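Local coordinates for protein-glutaminase (Chryseobacterium proteolyticum, PDB 2ZK9) that probably hydrolyses the side-chain amide of glutamine residues in proteins, turning them into glutamates with release of ammonia, at residues H47-Q51 with D153-I157; C60-Y66 with A138-R144. One frame throughout, in Å; residues are numbered along the deposited sequence.

Interaction 1. Residues H47-Q51 with D153-I157; sequences HKMRQ and DNNLI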
loop_
_atom_site.group_PDB
_atom_site.type_symbol
_atom_site.label_atom_id
_atom_site.label_comp_id
_atom_site.label_asym_id
_atom_site.label_seq_id
_atom_site.Cartn_x
_atom_site.Cartn_y
_atom_site.Cartn_z
ATOM N N HIS A 47 2.757 -1.510 5.140
ATOM C CA HIS A 47 3.232 -2.374 6.200
ATOM C C HIS A 47 2.077 -2.880 7.074
ATOM O O HIS A 47 2.136 -3.991 7.590
ATOM C CB HIS A 47 4.289 -1.630 7.028
ATOM C CG HIS A 47 5.457 -2.483 7.403
ATOM N ND1 HIS A 47 6.096 -3.213 6.508
ATOM C CD2 HIS A 47 6.152 -2.654 8.567
ATOM C CE1 HIS A 47 7.148 -3.811 7.018
ATOM N NE2 HIS A 47 7.180 -3.493 8.296
ATOM N N LYS A 48 1.040 -2.070 7.219
ATOM C CA LYS A 48 -0.150 -2.489 7.957
ATOM C C LYS A 48 -0.928 -3.549 7.191
ATOM O O LYS A 48 -1.420 -4.518 7.774
ATOM C CB LYS A 48 -1.024 -1.301 8.296
ATOM C CG LYS A 48 -2.082 -1.557 9.344
ATOM C CD LYS A 48 -1.521 -1.772 10.742
ATOM C CE LYS A 48 -2.603 -1.853 11.780
ATOM N NZ LYS A 48 -2.091 -2.185 13.113
ATOM N N MET A 49 -1.024 -3.398 5.865
ATOM C CA MET A 49 -1.620 -4.470 5.060
ATOM C C MET A 49 -0.860 -5.765 5.217
ATOM O O MET A 49 -1.447 -6.838 5.325
ATOM C CB MET A 49 -1.663 -4.077 3.579
ATOM C CG MET A 49 -2.640 -2.943 3.290
ATOM S SD MET A 49 -2.963 -2.738 1.509
ATOM C CE MET A 49 -1.493 -1.884 0.960
ATOM N N ARG A 50 0.465 -5.684 5.229
ATOM C CA ARG A 50 1.308 -6.867 5.436
ATOM C C ARG A 50 1.045 -7.486 6.796
ATOM O O ARG A 50 0.987 -8.703 6.893
ATOM C CB ARG A 50 2.768 -6.521 5.260
ATOM C CG ARG A 50 3.679 -7.686 5.638
ATOM C CD ARG A 50 5.099 -7.341 5.303
ATOM N NE ARG A 50 6.027 -8.448 5.690
ATOM C CZ ARG A 50 6.707 -8.492 6.793
ATOM N NH1 ARG A 50 6.704 -7.499 7.710
ATOM N NH2 ARG A 50 7.505 -9.561 7.006
ATOM N N GLN A 51 0.824 -6.682 7.845
ATOM C CA GLN A 51 0.520 -7.219 9.155
ATOM C C GLN A 51 -0.765 -8.052 9.083
ATOM O O GLN A 51 -0.865 -9.102 9.743
ATOM C CB GLN A 51 0.419 -6.119 10.202
ATOM C CG GLN A 51 0.105 -6.608 11.603
ATOM C CD GLN A 51 -0.178 -5.499 12.594
ATOM O OE1 GLN A 51 -1.034 -4.676 12.341
ATOM N NE2 GLN A 51 0.626 -5.475 13.684
ATOM N N ASP A 153 10.646 -1.663 9.798
ATOM C CA ASP A 153 9.737 -1.295 10.892
ATOM C C ASP A 153 9.138 -2.564 11.485
ATOM O O ASP A 153 7.957 -2.859 11.395
ATOM C CB ASP A 153 8.631 -0.357 10.428
ATOM C CG ASP A 153 7.730 0.182 11.505
ATOM O OD1 ASP A 153 8.225 0.428 12.636
ATOM O OD2 ASP A 153 6.516 0.400 11.216
ATOM N N ASN A 154 10.014 -3.438 12.047
ATOM C CA ASN A 154 9.648 -4.783 12.320
ATOM C C ASN A 154 8.541 -4.904 13.360
ATOM O O ASN A 154 7.746 -5.869 13.302
ATOM C CB ASN A 154 10.819 -5.561 12.806
ATOM C CG ASN A 154 11.776 -5.953 11.731
ATOM O OD1 ASN A 154 11.565 -5.765 10.561
ATOM N ND2 ASN A 154 12.857 -6.519 12.196
ATOM N N ASN A 155 8.469 -3.962 14.301
ATOM C CA ASN A 155 7.470 -3.996 15.350
ATOM C C ASN A 155 6.281 -3.101 15.078
ATOM O O ASN A 155 5.418 -2.952 15.928
ATOM C CB ASN A 155 8.146 -3.651 16.706
ATOM C CG ASN A 155 9.155 -4.737 17.091
ATOM O OD1 ASN A 155 10.301 -4.388 17.371
ATOM N ND2 ASN A 155 8.774 -5.950 17.039
ATOM N N LEU A 156 6.250 -2.510 13.865
ATOM C CA LEU A 156 5.184 -1.646 13.386
ATOM C C LEU A 156 4.989 -0.427 14.255
ATOM O O LEU A 156 3.942 0.243 14.195
ATOM C CB LEU A 156 3.789 -2.304 13.145
ATOM C CG LEU A 156 3.617 -2.879 11.716
ATOM C CD1 LEU A 156 4.482 -4.113 11.571
ATOM C CD2 LEU A 156 2.149 -3.100 11.393
ATOM N N ILE A 157 6.025 -0.037 15.006
ATOM C CA ILE A 157 5.891 1.189 15.804
ATOM C C ILE A 157 5.744 2.386 14.896
ATOM O O ILE A 157 4.919 3.264 15.167
ATOM C CB ILE A 157 7.084 1.300 16.761
ATOM C CG1 ILE A 157 6.997 0.173 17.844
ATOM C CG2 ILE A 157 7.173 2.665 17.405
ATOM C CD1 ILE A 157 8.217 0.082 18.711
HETATM O O HOH W 1 9.917 -4.284 8.890
#
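Gln51 and Leu156 meet through two unlike torsions: the Gln51 chain runs straight out from helix 42-55 with CG opposite its backbone N (chi1 -180°), while Leu156, whose CB points toward that helix, has chi1 -89°, which in the conformer described (one of two) sets CD2 against Gln51 and CD1 against the His47 ring. Leu156 CD2 lies over the face of the Gln51 amide, 3.6 Å from Gln51 CD, and the Lys48 chain crosses the leucine at about a right angle. The amide's rotation is in part set by Lys48, whose NZ donates 2.8 Å to Gln51 OE1 in the carbonyl plane, on a lone pair; Asn160 also accepts from this ammonium. Leu156 CD1 rests 3.7 Å from His47 CD2. Asp153 to Leu156 form a type I beta turn, closed by the bond from Leu156 N to Asp153 O, and Leu156 serves as N-cap of helix 157-165. The Asp153 carboxylate is bonded to Asn158 N and Thr159 OG1. At the ring edge of His47, NE2 makes a weak, bent bond of 3.3 Å to Asp153 O (121° at the hydrogen). A water 2.9 Å from His47 NE2 accepts from Asp153 N and donates to Asn154 OD1, while His47 ND1 is bonded to Lys62 NZ.

Interaction 2. Residues C60-Y66 with A138-R144; sequences CEKQFVY and AGNVYYR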
loop_
_atom_site.group_PDB
_atom_site.type_symbol
_atom_site.label_atom_id
_atom_site.label_comp_id
_atom_site.label_asym_id
_atom_site.label_seq_id
_atom_site.Cartn_x
_atom_site.Cartn_y
_atom_site.Cartn_z
ATOM N N CYS A 60 4.184 -11.392 1.977
ATOM C CA CYS A 60 4.081 -10.839 0.656
ATOM C C CYS A 60 5.375 -10.110 0.332
ATOM O O CYS A 60 6.268 -9.998 1.159
ATOM C CB CYS A 60 2.887 -9.900 0.577
ATOM S SG CYS A 60 2.949 -8.521 1.739
ATOM N N GLU A 61 5.423 -9.627 -0.918
ATOM C CA GLU A 61 6.450 -8.666 -1.311
ATOM C C GLU A 61 5.930 -7.268 -1.179
ATOM O O GLU A 61 4.696 -7.031 -1.031
ATOM C CB GLU A 61 6.867 -8.951 -2.775
ATOM C CG GLU A 61 7.699 -10.236 -2.899
ATOM C CD GLU A 61 7.879 -10.590 -4.345
ATOM O OE1 GLU A 61 6.923 -11.095 -4.979
ATOM O OE2 GLU A 61 8.984 -10.280 -4.926
ATOM N N LYS A 62 6.789 -6.286 -1.298
ATOM C CA LYS A 62 6.444 -4.899 -1.609
ATOM C C LYS A 62 6.809 -4.664 -3.066
ATOM O O LYS A 62 7.821 -5.186 -3.535
ATOM C CB LYS A 62 7.169 -3.893 -0.748
ATOM C CG LYS A 62 6.986 -3.990 0.743
ATOM C CD LYS A 62 5.578 -3.641 1.212
ATOM C CE LYS A 62 5.352 -3.902 2.676
ATOM N NZ LYS A 62 6.311 -3.125 3.482
ATOM N N GLN A 63 6.049 -3.809 -3.741
ATOM C CA GLN A 63 6.564 -3.193 -4.952
ATOM C C GLN A 63 6.652 -1.686 -4.695
ATOM O O GLN A 63 5.683 -1.069 -4.253
ATOM C CB GLN A 63 5.707 -3.462 -6.188
ATOM C CG GLN A 63 6.353 -2.942 -7.466
ATOM C CD GLN A 63 5.705 -3.411 -8.739
ATOM O OE1 GLN A 63 5.044 -2.645 -9.447
ATOM N NE2 GLN A 63 5.823 -4.708 -9.036
ATOM N N PHE A 64 7.831 -1.136 -4.974
ATOM C CA PHE A 64 8.101 0.278 -4.947
ATOM C C PHE A 64 8.159 0.797 -6.360
ATOM O O PHE A 64 8.830 0.192 -7.197
ATOM C CB PHE A 64 9.419 0.586 -4.247
ATOM C CG PHE A 64 9.417 0.273 -2.773
ATOM C CD1 PHE A 64 9.122 1.245 -1.828
ATOM C CD2 PHE A 64 9.706 -0.999 -2.291
ATOM C CE1 PHE A 64 9.066 0.980 -0.482
ATOM C CE2 PHE A 64 9.653 -1.295 -0.941
ATOM C CZ PHE A 64 9.340 -0.293 -0.014
ATOM N N VAL A 65 7.507 1.926 -6.635
ATOM C CA VAL A 65 7.600 2.571 -7.937
ATOM C C VAL A 65 8.061 3.997 -7.702
ATOM O O VAL A 65 7.663 4.611 -6.711
ATOM C CB VAL A 65 6.235 2.471 -8.689
ATOM C CG1 VAL A 65 5.076 3.088 -7.953
ATOM C CG2 VAL A 65 6.355 3.090 -10.075
ATOM N N TYR A 66 8.889 4.506 -8.577
ATOM C CA TYR A 66 9.546 5.770 -8.433
ATOM C C TYR A 66 9.391 6.615 -9.704
ATOM O O TYR A 66 9.370 6.048 -10.775
ATOM C CB TYR A 66 11.059 5.592 -8.200
ATOM C CG TYR A 66 11.409 4.635 -7.085
ATOM C CD1 TYR A 66 11.614 5.066 -5.797
ATOM C CD2 TYR A 66 11.521 3.284 -7.345
ATOM C CE1 TYR A 66 11.932 4.166 -4.766
ATOM C CE2 TYR A 66 11.833 2.407 -6.339
ATOM C CZ TYR A 66 12.038 2.842 -5.052
ATOM O OH TYR A 66 12.391 1.902 -4.092
ATOM N N ALA A 138 11.342 -8.012 -0.543
ATOM C CA ALA A 138 10.645 -8.740 0.521
ATOM C C ALA A 138 9.682 -7.814 1.236
ATOM O O ALA A 138 9.913 -6.596 1.385
ATOM C CB ALA A 138 11.688 -9.271 1.533
ATOM N N GLY A 139 8.602 -8.380 1.725
ATOM C CA GLY A 139 7.592 -7.638 2.434
ATOM C C GLY A 139 8.077 -6.897 3.639
ATOM O O GLY A 139 7.536 -5.845 4.014
ATOM N N ASN A 140 9.107 -7.441 4.288
ATOM C CA ASN A 140 9.576 -6.823 5.539
ATOM C C ASN A 140 10.259 -5.482 5.304
ATOM O O ASN A 140 10.462 -4.746 6.270
ATOM C CB ASN A 140 10.405 -7.770 6.376
ATOM C CG ASN A 140 11.772 -8.079 5.910
ATOM O OD1 ASN A 140 12.590 -8.471 6.825
ATOM N ND2 ASN A 140 12.061 -7.974 4.694
ATOM N N VAL A 141 10.618 -5.142 4.081
ATOM C CA VAL A 141 11.190 -3.842 3.818
ATOM C C VAL A 141 10.116 -2.775 3.962
ATOM O O VAL A 141 9.082 -2.804 3.292
ATOM C CB VAL A 141 11.819 -3.802 2.399
ATOM C CG1 VAL A 141 12.286 -2.410 2.077
ATOM C CG2 VAL A 141 12.966 -4.821 2.315
ATOM N N TYR A 142 10.377 -1.799 4.809
ATOM C CA TYR A 142 9.450 -0.695 5.034
ATOM C C TYR A 142 9.596 0.377 3.976
ATOM O O TYR A 142 8.600 0.916 3.457
ATOM C CB TYR A 142 9.726 -0.117 6.383
ATOM C CG TYR A 142 8.712 0.873 6.976
ATOM C CD1 TYR A 142 9.151 2.047 7.520
ATOM C CD2 TYR A 142 7.356 0.587 7.042
ATOM C CE1 TYR A 142 8.252 2.955 8.112
ATOM C CE2 TYR A 142 6.480 1.423 7.648
ATOM C CZ TYR A 142 6.931 2.606 8.190
ATOM O OH TYR A 142 5.995 3.418 8.810
ATOM N N TYR A 143 10.825 0.715 3.629
ATOM C CA TYR A 143 11.129 1.684 2.577
ATOM C C TYR A 143 12.429 1.231 1.874
ATOM O O TYR A 143 13.368 0.800 2.519
ATOM C CB TYR A 143 11.275 3.099 3.090
ATOM C CG TYR A 143 11.707 4.088 2.046
ATOM C CD1 TYR A 143 10.838 4.447 0.978
ATOM C CD2 TYR A 143 12.995 4.588 1.991
ATOM C CE1 TYR A 143 11.231 5.310 -0.020
ATOM C CE2 TYR A 143 13.395 5.462 1.018
ATOM C CZ TYR A 143 12.510 5.826 0.019
ATOM O OH TYR A 143 12.977 6.693 -0.948
ATOM N N ARG A 144 12.430 1.419 0.564
ATOM C CA ARG A 144 13.546 1.158 -0.326
ATOM C C ARG A 144 13.873 2.432 -1.090
ATOM O O ARG A 144 13.008 2.927 -1.813
ATOM C CB ARG A 144 13.227 0.067 -1.355
ATOM C CG ARG A 144 14.318 -0.084 -2.406
ATOM C CD ARG A 144 13.968 -1.134 -3.446
ATOM N NE ARG A 144 15.043 -1.360 -4.418
ATOM C CZ ARG A 144 15.295 -0.585 -5.461
ATOM N NH1 ARG A 144 14.590 0.485 -5.702
ATOM N NH2 ARG A 144 16.287 -0.889 -6.286
HETATM O O HOH W 2 6.126 -0.312 3.406
#
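Lys62 reaches from strand 61-66 into the type I turn from Ala138 to Val141, where its ammonium makes the polar centre of the contact. NZ donates to Val141 O at 2.8 Å and Gly139 O at 3.0 Å, both approached somewhat out of the carbonyl plane, and a water joins NZ to Tyr142 O. With an alanine here, the carbonyls of Gly139 and Val141 would probably lose their shared donor and the turn one tie to the strand; Glu61 and Ala138 form an antiparallel, non-hydrogen-bonded pair beside it. A second polar group lies at Tyr66: its OH donates 2.6 Å to Arg144 O from above the carbonyl plane and, in the arginine conformer described (one of two), accepts from Arg144 NH1 at 3.1 Å in the guanidinium plane. Asn148 takes the NE of that arginine. The apolar contacts centre on Phe64. Arg144 CB sits over its ring face, 3.8 Å from the centroid, in a CH-pi contact. Val141 CG1 and Tyr143 CD1 add apolar contacts at the ring's CE2 and CE1. Tyr142 and Tyr143 form a classic beta bulge against Leu151. Main-chain carbonyls thus do most of the accepting, and the buried ammonium is likely to owe much of its stabilisation to them.

Overall arrangement
After strand 4-5 and helix 8-19 the chain forms helix 42-55, which carries one side of interaction 1, and continues through a short loop into strand 61-66, the first side of interaction 2. After strand 82-91 and strand 130-138, both neighbours of 61-66 in the mixed sheet, it turns at 138-141, runs into strand 141-144 and closes the loop of interaction 2. Strand 150-152 pairs back on 141-144, and the turn at 153-157 then closes the wider loop of interaction 1, inside which interaction 2 is nested. The first contact ties helix 42-55 to the start of helix 157-165, the second the mixed sheet to the small 141-144/150-152 sheet. Their centres lie about 12 Å apart, with Arg50 packing on Gly139 and Asn140.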